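Local coordinates for protein probable fatty acyl-CoA transferase Rv3272 (Mycobacterium tuberculosis, PDB 5YX6) that binds fatty acyl-CoAs of varying chain length, palmitoyl-CoA most tightly, and probably acts as a family III CoA transferase in fatty acid metabolism, at residues 38-43 with 68-73; 51-56 with 61-66; 349-354 with 360-365. One frame throughout, in Å; residues are numbered along the deposited sequence.

The three contacts lie about 15 to 16 Å apart, centre to centre, and each touches the other two. Contact 1 comes first along the chain, between strand 37-42 of the six-stranded parallel sheet and the loop that leads into one of its outermost strands, 74-77. Contact 2, the hairpin 54-56/59-62, falls within the sequence that contact 1 spans, while the hairpin of contact 3, strands 350-353 and 360-363, follows far later. Arg71 of contact 1 packs on Leu351, Val353 and Val362 of contact 3, and Leu62 CD1 meets Ile360 CD1 at 3.5 Å. Contacts 2 and 3 both touch the second subunit, which places the two hairpins at the dimer interface beside the edge of the parallel sheet.

Contact 1 of 3, residues 38-43 with 68-73; sequences VIKVEA and PNNRGK
Val38 and Lys73 bring the backbones to a CA-CA distance of 5.3 Å where a type II turn, Asn70 to Lys73, delivers the chain into strand 74-77, the edge partner of strand 37-42 in the parallel sheet of the Rossmann fold domain. Gly72, with phi at 78°, occupies the third position of that turn. A water spans the start of the pairing, accepting from Val38 N and donating to Gly72 O. Val38 and Lys73 lie side by side and point the same way, Val38 CG1 resting 4.0 Å from Lys73 CD. The Lys73 chain is extended beyond CG, which carries its ammonium group past the valine and over to the carbonyl of Asn69. There NZ donates to Asn69 O at 3.0 Å, in the carbonyl plane, and it also forms a salt bridge with Asp17. Lys40 behaves differently: its chain bends at chi3 (80°) and chi4 (65°), curling round the amide oxygen of Asn70, while its CG packs 3.8 Å from Lys73 CD. Lys40 NZ has a second partner in Glu47, a salt bridge, and the Asn70 amide is held from its other end by a bond from ND2 to Phe66 O. The two ammonium groups, 4.6 Å apart between NZ atoms, would be expected to polarise the amide carbonyl between them, and the nearby carboxylates probably offset their like charges. Asn70 OD1 takes both ammonium groups from opposite faces of its plane, Lys40 NZ at 2.9 Å and Lys73 NZ at 3.2 Å.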
loop_
_atom_site.group_PDB
_atom_site.type_symbol
_atom_site.label_atom_id
_atom_site.label_comp_id
_atom_site.label_asym_id
_atom_site.label_seq_id
_atom_site.Cartn_x
_atom_site.Cartn_y
_atom_site.Cartn_z
ATOM N N VAL A 38 -11.626 19.282 -5.184
ATOM C CA VAL A 38 -10.188 19.222 -5.398
ATOM C C VAL A 38 -9.790 19.928 -6.684
ATOM O O VAL A 38 -10.222 19.566 -7.769
ATOM C CB VAL A 38 -9.689 17.765 -5.439
ATOM C CG1 VAL A 38 -8.213 17.715 -5.807
ATOM C CG2 VAL A 38 -9.956 17.076 -4.102
ATOM N N ILE A 39 -8.962 20.952 -6.550
ATOM C CA ILE A 39 -8.586 21.785 -7.682
ATOM C C ILE A 39 -7.157 21.485 -8.098
ATOM O O ILE A 39 -6.223 21.761 -7.341
ATOM C CB ILE A 39 -8.707 23.288 -7.348
ATOM C CG1 ILE A 39 -10.119 23.624 -6.882
ATOM C CG2 ILE A 39 -8.302 24.141 -8.546
ATOM C CD1 ILE A 39 -10.264 25.060 -6.443
ATOM N N LYS A 40 -7.001 20.890 -9.280
ATOM C CA LYS A 40 -5.685 20.645 -9.859
ATOM C C LYS A 40 -5.056 21.962 -10.284
ATOM O O LYS A 40 -5.732 22.821 -10.833
ATOM C CB LYS A 40 -5.766 19.713 -11.071
ATOM C CG LYS A 40 -5.938 18.253 -10.772
ATOM C CD LYS A 40 -5.808 17.440 -12.053
ATOM C CE LYS A 40 -4.349 17.213 -12.453
ATOM N NZ LYS A 40 -3.599 16.380 -11.461
ATOM N N VAL A 41 -3.766 22.113 -10.016
ATOM C CA VAL A 41 -2.996 23.228 -10.532
ATOM C C VAL A 41 -1.999 22.689 -11.560
ATOM O O VAL A 41 -1.065 21.977 -11.203
ATOM C CB VAL A 41 -2.259 23.974 -9.404
ATOM C CG1 VAL A 41 -1.373 25.086 -9.971
ATOM C CG2 VAL A 41 -3.269 24.530 -8.376
ATOM N N GLU A 42 -2.205 23.006 -12.837
ATOM C CA GLU A 42 -1.361 22.441 -13.893
ATOM C C GLU A 42 -0.546 23.515 -14.606
ATOM O O GLU A 42 -0.900 24.699 -14.595
ATOM C CB GLU A 42 -2.217 21.678 -14.908
ATOM C CG GLU A 42 -3.252 20.749 -14.263
ATOM C CD GLU A 42 -4.078 19.963 -15.278
ATOM O OE1 GLU A 42 -5.324 19.978 -15.159
ATOM O OE2 GLU A 42 -3.490 19.324 -16.180
ATOM N N ALA A 43 0.550 23.086 -15.224
ATOM C CA ALA A 43 1.348 23.954 -16.070
ATOM C C ALA A 43 0.518 24.346 -17.282
ATOM O O ALA A 43 -0.415 23.621 -17.634
ATOM C CB ALA A 43 2.639 23.251 -16.493
ATOM N N PRO A 68 -7.563 7.807 -14.765
ATOM C CA PRO A 68 -8.175 7.147 -13.602
ATOM C C PRO A 68 -8.088 7.921 -12.280
ATOM O O PRO A 68 -8.927 7.693 -11.414
ATOM C CB PRO A 68 -7.386 5.837 -13.485
ATOM C CG PRO A 68 -6.730 5.644 -14.794
ATOM C CD PRO A 68 -6.447 7.015 -15.314
ATOM N N ASN A 69 -7.117 8.815 -12.122
ATOM C CA ASN A 69 -6.925 9.468 -10.831
ATOM C C ASN A 69 -7.272 10.968 -10.794
ATOM O O ASN A 69 -6.878 11.670 -9.861
ATOM C CB ASN A 69 -5.481 9.285 -10.354
ATOM C CG ASN A 69 -5.134 7.834 -10.063
ATOM O OD1 ASN A 69 -5.971 7.051 -9.616
ATOM N ND2 ASN A 69 -3.879 7.482 -10.280
ATOM N N ASN A 70 -8.002 11.461 -11.792
ATOM C CA ASN A 70 -8.371 12.878 -11.816
ATOM C C ASN A 70 -9.828 13.114 -12.180
ATOM O O ASN A 70 -10.196 14.192 -12.627
ATOM C CB ASN A 70 -7.462 13.634 -12.783
ATOM C CG ASN A 70 -6.024 13.574 -12.363
ATOM O OD1 ASN A 70 -5.600 14.287 -11.463
ATOM N ND2 ASN A 70 -5.281 12.666 -12.962
ATOM N N ARG A 71 -10.658 12.101 -11.991
ATOM C CA ARG A 71 -12.077 12.231 -12.252
ATOM C C ARG A 71 -12.738 13.108 -11.192
ATOM O O ARG A 71 -12.434 12.993 -10.005
ATOM C CB ARG A 71 -12.719 10.846 -12.318
ATOM C CG ARG A 71 -12.167 9.992 -13.451
ATOM C CD ARG A 71 -12.511 8.527 -13.315
ATOM N NE ARG A 71 -11.925 7.947 -12.108
ATOM C CZ ARG A 71 -12.608 7.638 -11.012
ATOM N NH1 ARG A 71 -11.983 7.119 -9.965
ATOM N NH2 ARG A 71 -13.914 7.851 -10.961
ATOM N N GLY A 72 -13.599 14.023 -11.628
ATOM C CA GLY A 72 -14.361 14.842 -10.703
ATOM C C GLY A 72 -13.525 15.965 -10.126
ATOM O O GLY A 72 -13.971 16.692 -9.241
ATOM N N LYS A 73 -12.296 16.101 -10.604
ATOM C CA LYS A 73 -11.471 17.215 -10.176
ATOM C C LYS A 73 -11.746 18.444 -11.029
ATOM O O LYS A 73 -12.364 18.351 -12.090
ATOM C CB LYS A 73 -9.995 16.850 -10.226
ATOM C CG LYS A 73 -9.594 15.841 -9.171
ATOM C CD LYS A 73 -8.101 15.572 -9.209
ATOM C CE LYS A 73 -7.700 14.421 -8.291
ATOM N NZ LYS A 73 -6.220 14.220 -8.342
HETATM O O HOH W 1 -13.509 18.531 -7.042
#

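Contact 2 of 3, residues 51-56 with 61-66; sequences QITSVL and PLATYF
Ser54 and Leu62 form an antiparallel hydrogen-bonded pair, the one bridged pair between these segments, in a short, weakly bonded beta hairpin. Ser54 N donates to Leu62 O at 2.8 Å, approaching from above the carbonyl plane, whereas Leu62 N returns a nearly straight bond to Ser54 O at 2.9 Å, with 174° at the hydrogen. The closest packing is beside this pair. Thr53 and Pro61 are exposed, yet Thr53 CB presses on Pro61 CB at 3.5 Å, tighter than usual for two carbons; the threonine side chain crosses the proline at a slant, touching it at CB. On the buried side, Leu56 CD1 rests on Leu62 CB at 3.8 Å. Thr64 adds a methyl: its chi1 of 166° sends OG1 anti to the backbone N and leaves CG2 facing Ser54 OG. Beyond Ala63, the centre of an inverse gamma turn, the contact becomes looser. A water accepts from Tyr65 N at 2.9 Å and lies close to Ile52 O, an approach so short that its detail is doubtful. Exposed Ile52 touches with its CG2 branch alone, while the end of its chain leads away; CG2 meets the edge of the Tyr65 ring near its plane, 3.7 Å from CD2. The Tyr65 side chain lies about 7 Å from that of Asp175, the inferred nucleophile. The hairpin and the turn after it face helix 215-222 of the second subunit (Met219 on Thr64, Asn216 on Tyr65) and the residues just beyond it (Asn223 on Leu62, Arg224 on Leu56), while Leu62 also touches Ile360 of strand 360-363.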
loop_
_atom_site.group_PDB
_atom_site.type_symbol
_atom_site.label_atom_id
_atom_site.label_comp_id
_atom_site.label_asym_id
_atom_site.label_seq_id
_atom_site.Cartn_x
_atom_site.Cartn_y
_atom_site.Cartn_z
ATOM N N GLN A 51 -0.798 13.478 -21.959
ATOM C CA GLN A 51 -0.382 13.144 -23.314
ATOM C C GLN A 51 0.119 11.704 -23.429
ATOM O O GLN A 51 0.078 11.118 -24.510
ATOM C CB GLN A 51 0.716 14.108 -23.783
ATOM C CG GLN A 51 0.309 15.588 -23.854
ATOM C CD GLN A 51 -0.953 15.839 -24.667
ATOM O OE1 GLN A 51 -2.069 15.731 -24.156
ATOM N NE2 GLN A 51 -0.779 16.184 -25.939
ATOM N N ILE A 52 0.586 11.139 -22.317
ATOM C CA ILE A 52 1.050 9.751 -22.296
ATOM C C ILE A 52 -0.115 8.783 -22.496
ATOM O O ILE A 52 -0.839 8.462 -21.552
ATOM C CB ILE A 52 1.763 9.414 -20.971
ATOM C CG1 ILE A 52 2.869 10.428 -20.691
ATOM C CG2 ILE A 52 2.333 8.013 -21.017
ATOM C CD1 ILE A 52 3.816 10.610 -21.853
ATOM N N THR A 53 -0.308 8.336 -23.730
ATOM C CA THR A 53 -1.479 7.534 -24.065
ATOM C C THR A 53 -1.162 6.065 -24.403
ATOM O O THR A 53 -0.020 5.723 -24.716
ATOM C CB THR A 53 -2.240 8.180 -25.233
ATOM O OG1 THR A 53 -1.330 8.459 -26.305
ATOM C CG2 THR A 53 -2.885 9.490 -24.785
ATOM N N SER A 54 -2.181 5.209 -24.330
ATOM C CA SER A 54 -2.088 3.829 -24.808
ATOM C C SER A 54 -3.111 3.571 -25.922
ATOM O O SER A 54 -4.233 4.081 -25.879
ATOM C CB SER A 54 -2.294 2.830 -23.662
ATOM O OG SER A 54 -1.066 2.469 -23.045
ATOM N N VAL A 55 -2.715 2.772 -26.911
ATOM C CA VAL A 55 -3.538 2.522 -28.098
ATOM C C VAL A 55 -4.782 1.659 -27.846
ATOM O O VAL A 55 -4.689 0.557 -27.305
ATOM C CB VAL A 55 -2.708 1.843 -29.212
ATOM C CG1 VAL A 55 -3.619 1.291 -30.298
ATOM C CG2 VAL A 55 -1.701 2.826 -29.801
ATOM N N LEU A 56 -5.940 2.173 -28.254
ATOM C CA LEU A 56 -7.190 1.418 -28.255
ATOM C C LEU A 56 -7.688 1.268 -29.681
ATOM O O LEU A 56 -8.176 2.239 -30.254
ATOM C CB LEU A 56 -8.265 2.121 -27.421
ATOM C CG LEU A 56 -8.113 2.268 -25.910
ATOM C CD1 LEU A 56 -9.305 3.023 -25.341
ATOM C CD2 LEU A 56 -7.980 0.901 -25.267
ATOM N N PRO A 61 -6.863 7.179 -28.343
ATOM C CA PRO A 61 -5.935 6.695 -27.314
ATOM C C PRO A 61 -6.403 6.986 -25.877
ATOM O O PRO A 61 -7.103 7.974 -25.625
ATOM C CB PRO A 61 -4.648 7.461 -27.635
ATOM C CG PRO A 61 -4.709 7.688 -29.100
ATOM C CD PRO A 61 -6.162 7.903 -29.421
ATOM N N LEU A 62 -6.001 6.122 -24.948
ATOM C CA LEU A 62 -6.391 6.235 -23.547
ATOM C C LEU A 62 -5.242 6.724 -22.663
ATOM O O LEU A 62 -4.206 6.064 -22.541
ATOM C CB LEU A 62 -6.919 4.886 -23.043
ATOM C CG LEU A 62 -7.124 4.642 -21.543
ATOM C CD1 LEU A 62 -7.882 5.786 -20.868
ATOM C CD2 LEU A 62 -7.854 3.323 -21.341
ATOM N N ALA A 63 -5.428 7.908 -22.078
ATOM C CA ALA A 63 -4.479 8.506 -21.139
ATOM C C ALA A 63 -4.454 7.669 -19.870
ATOM O O ALA A 63 -5.034 8.035 -18.853
ATOM C CB ALA A 63 -4.844 9.952 -20.836
ATOM N N THR A 64 -3.797 6.522 -19.951
ATOM C CA THR A 64 -3.866 5.503 -18.915
ATOM C C THR A 64 -3.351 5.947 -17.543
ATOM O O THR A 64 -3.761 5.405 -16.522
ATOM C CB THR A 64 -3.076 4.258 -19.370
ATOM O OG1 THR A 64 -2.849 3.387 -18.258
ATOM C CG2 THR A 64 -1.735 4.672 -19.946
ATOM N N TYR A 65 -2.486 6.948 -17.497
ATOM C CA TYR A 65 -2.009 7.424 -16.204
ATOM C C TYR A 65 -2.853 8.590 -15.678
ATOM O O TYR A 65 -3.123 8.673 -14.478
ATOM C CB TYR A 65 -0.530 7.818 -16.293
ATOM C CG TYR A 65 0.348 6.639 -16.657
ATOM C CD1 TYR A 65 0.686 5.674 -15.712
ATOM C CD2 TYR A 65 0.828 6.483 -17.955
ATOM C CE1 TYR A 65 1.479 4.583 -16.052
ATOM C CE2 TYR A 65 1.622 5.401 -18.307
ATOM C CZ TYR A 65 1.947 4.454 -17.354
ATOM O OH TYR A 65 2.741 3.378 -17.712
ATOM N N PHE A 66 -3.278 9.484 -16.567
ATOM C CA PHE A 66 -4.018 10.661 -16.130
ATOM C C PHE A 66 -5.484 10.390 -15.758
ATOM O O PHE A 66 -5.948 10.789 -14.693
ATOM C CB PHE A 66 -3.979 11.749 -17.208
ATOM C CG PHE A 66 -4.700 13.005 -16.811
ATOM C CD1 PHE A 66 -4.081 13.933 -15.985
ATOM C CD2 PHE A 66 -6.002 13.239 -17.224
ATOM C CE1 PHE A 66 -4.735 15.087 -15.596
ATOM C CE2 PHE A 66 -6.667 14.384 -16.841
ATOM C CZ PHE A 66 -6.031 15.317 -16.022
HETATM O O HOH W 2 -1.784 9.085 -19.326
#

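Contact 3 of 3, residues 349-354 with 360-365; sequences LTLEVG and ITVIRT
Leu351 and Val362 exchange backbone bonds, N to O at 2.8 Å from Leu351 and 2.9 Å from Val362, and Val353 and Ile360 form a second such hydrogen-bonded pair. Arg364 N extends the pattern to Leu349 O at 3.0 Å. Thr361 OG1 donates to the syn lone pair of Glu352 OE2 at 3.0 Å; the glutamate chain, bent at chi2 (-55°), folds back over its neighbour strand to accept it. The Thr361 methyl lies on the same face, 3.7 Å from Thr350 CB. Leu351, Val353, Ile360 and Val362 lie on the other face: Val362 CG2 meets Leu351 CD1 at 4.0 Å, the Val353 and Val362 side chains cross at about a right angle, CG2 to CG2, and Arg71 packs on this cluster. Leu349 CD2 sits over one face of the Arg364 guanidinium, 3.8 Å from NH2 and offset toward its rim. That guanidinium bonds to Asn347 O and Asp348 O and forms a salt bridge with Asp208 of the second subunit, while Asn223 of that subunit accepts from Thr361 N. Alternating hydrogen-bonded and non-hydrogen-bonded pairs, with strand directions 143° apart, identify a twisted two-stranded antiparallel beta hairpin, which also meets the partner subunit.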
loop_
_atom_site.group_PDB
_atom_site.type_symbol
_atom_site.label_atom_id
_atom_site.label_comp_id
_atom_site.label_asym_id
_atom_site.label_seq_id
_atom_site.Cartn_x
_atom_site.Cartn_y
_atom_site.Cartn_z
ATOM N N LEU A 349 -15.941 -3.689 -8.882
ATOM C CA LEU A 349 -14.673 -2.994 -8.798
ATOM C C LEU A 349 -14.458 -1.953 -9.899
ATOM O O LEU A 349 -13.466 -1.235 -9.880
ATOM C CB LEU A 349 -13.546 -4.016 -8.824
ATOM C CG LEU A 349 -13.250 -4.685 -7.491
ATOM C CD1 LEU A 349 -12.533 -6.013 -7.701
ATOM C CD2 LEU A 349 -12.399 -3.742 -6.658
ATOM N N THR A 350 -15.378 -1.875 -10.855
ATOM C CA THR A 350 -15.190 -1.014 -12.018
ATOM C C THR A 350 -16.213 0.122 -12.110
ATOM O O THR A 350 -17.311 0.026 -11.566
ATOM C CB THR A 350 -15.225 -1.827 -13.324
ATOM O OG1 THR A 350 -16.496 -2.471 -13.463
ATOM C CG2 THR A 350 -14.118 -2.875 -13.321
ATOM N N LEU A 351 -15.831 1.199 -12.793
ATOM C CA LEU A 351 -16.755 2.286 -13.137
ATOM C C LEU A 351 -16.606 2.706 -14.594
ATOM O O LEU A 351 -15.546 2.527 -15.198
ATOM C CB LEU A 351 -16.519 3.531 -12.272
ATOM C CG LEU A 351 -16.107 3.427 -10.812
ATOM C CD1 LEU A 351 -15.006 4.446 -10.534
ATOM C CD2 LEU A 351 -17.315 3.670 -9.913
ATOM N N GLU A 352 -17.679 3.267 -15.148
ATOM C CA GLU A 352 -17.661 3.761 -16.520
ATOM C C GLU A 352 -17.506 5.279 -16.545
ATOM O O GLU A 352 -18.249 6.002 -15.882
ATOM C CB GLU A 352 -18.940 3.360 -17.260
ATOM C CG GLU A 352 -19.136 1.865 -17.358
ATOM C CD GLU A 352 -17.947 1.167 -17.984
ATOM O OE1 GLU A 352 -17.391 1.704 -18.966
ATOM O OE2 GLU A 352 -17.559 0.084 -17.486
ATOM N N VAL A 353 -16.556 5.751 -17.342
ATOM C CA VAL A 353 -16.276 7.168 -17.466
ATOM C C VAL A 353 -16.541 7.540 -18.914
ATOM O O VAL A 353 -15.848 7.056 -19.811
ATOM C CB VAL A 353 -14.818 7.505 -17.096
ATOM C CG1 VAL A 353 -14.637 9.007 -16.964
ATOM C CG2 VAL A 353 -14.428 6.811 -15.816
ATOM N N GLY A 354 -17.548 8.379 -19.144
ATOM C CA GLY A 354 -17.884 8.812 -20.499
ATOM C C GLY A 354 -17.082 10.044 -20.912
ATOM O O GLY A 354 -15.905 10.179 -20.565
ATOM N N ILE A 360 -15.088 4.618 -21.168
ATOM C CA ILE A 360 -13.903 3.928 -20.639
ATOM C C ILE A 360 -14.080 3.315 -19.242
ATOM O O ILE A 360 -14.739 3.896 -18.383
ATOM C CB ILE A 360 -12.690 4.897 -20.656
ATOM C CG1 ILE A 360 -12.238 5.084 -22.106
ATOM C CG2 ILE A 360 -11.518 4.366 -19.855
ATOM C CD1 ILE A 360 -11.106 6.053 -22.289
ATOM N N THR A 361 -13.496 2.136 -19.026
ATOM C CA THR A 361 -13.626 1.405 -17.761
ATOM C C THR A 361 -12.430 1.609 -16.826
ATOM O O THR A 361 -11.287 1.399 -17.219
ATOM C CB THR A 361 -13.796 -0.098 -18.027
ATOM O OG1 THR A 361 -14.933 -0.301 -18.874
ATOM C CG2 THR A 361 -13.996 -0.857 -16.729
ATOM N N VAL A 362 -12.684 2.017 -15.584
ATOM C CA VAL A 362 -11.595 2.143 -14.621
ATOM C C VAL A 362 -11.937 1.442 -13.309
ATOM O O VAL A 362 -13.081 1.037 -13.090
ATOM C CB VAL A 362 -11.234 3.633 -14.338
ATOM C CG1 VAL A 362 -10.907 4.366 -15.632
ATOM C CG2 VAL A 362 -12.350 4.350 -13.579
ATOM N N ILE A 363 -10.936 1.310 -12.443
ATOM C CA ILE A 363 -11.084 0.636 -11.153
ATOM C C ILE A 363 -11.296 1.632 -10.005
ATOM O O ILE A 363 -10.579 2.633 -9.911
ATOM C CB ILE A 363 -9.852 -0.232 -10.848
ATOM C CG1 ILE A 363 -9.698 -1.318 -11.915
ATOM C CG2 ILE A 363 -9.948 -0.826 -9.449
ATOM C CD1 ILE A 363 -8.428 -2.096 -11.789
ATOM N N ARG A 364 -12.282 1.370 -9.149
ATOM C CA ARG A 364 -12.577 2.254 -8.018
ATOM C C ARG A 364 -11.519 2.186 -6.913
ATOM O O ARG A 364 -10.678 1.284 -6.899
ATOM C CB ARG A 364 -13.956 1.924 -7.431
ATOM C CG ARG A 364 -14.067 0.537 -6.831
ATOM C CD ARG A 364 -15.298 0.404 -5.951
ATOM N NE ARG A 364 -15.512 -0.988 -5.549
ATOM C CZ ARG A 364 -14.922 -1.562 -4.505
ATOM N NH1 ARG A 364 -14.099 -0.852 -3.737
ATOM N NH2 ARG A 364 -15.168 -2.838 -4.219
ATOM N N THR A 365 -11.560 3.158 -6.000
ATOM C CA THR A 365 -10.725 3.124 -4.802
ATOM C C THR A 365 -11.282 2.047 -3.852
ATOM O O THR A 365 -12.483 1.784 -3.840
ATOM C CB THR A 365 -10.659 4.516 -4.107
ATOM O OG1 THR A 365 -11.981 5.043 -3.925
ATOM C CG2 THR A 365 -9.836 5.497 -4.949
#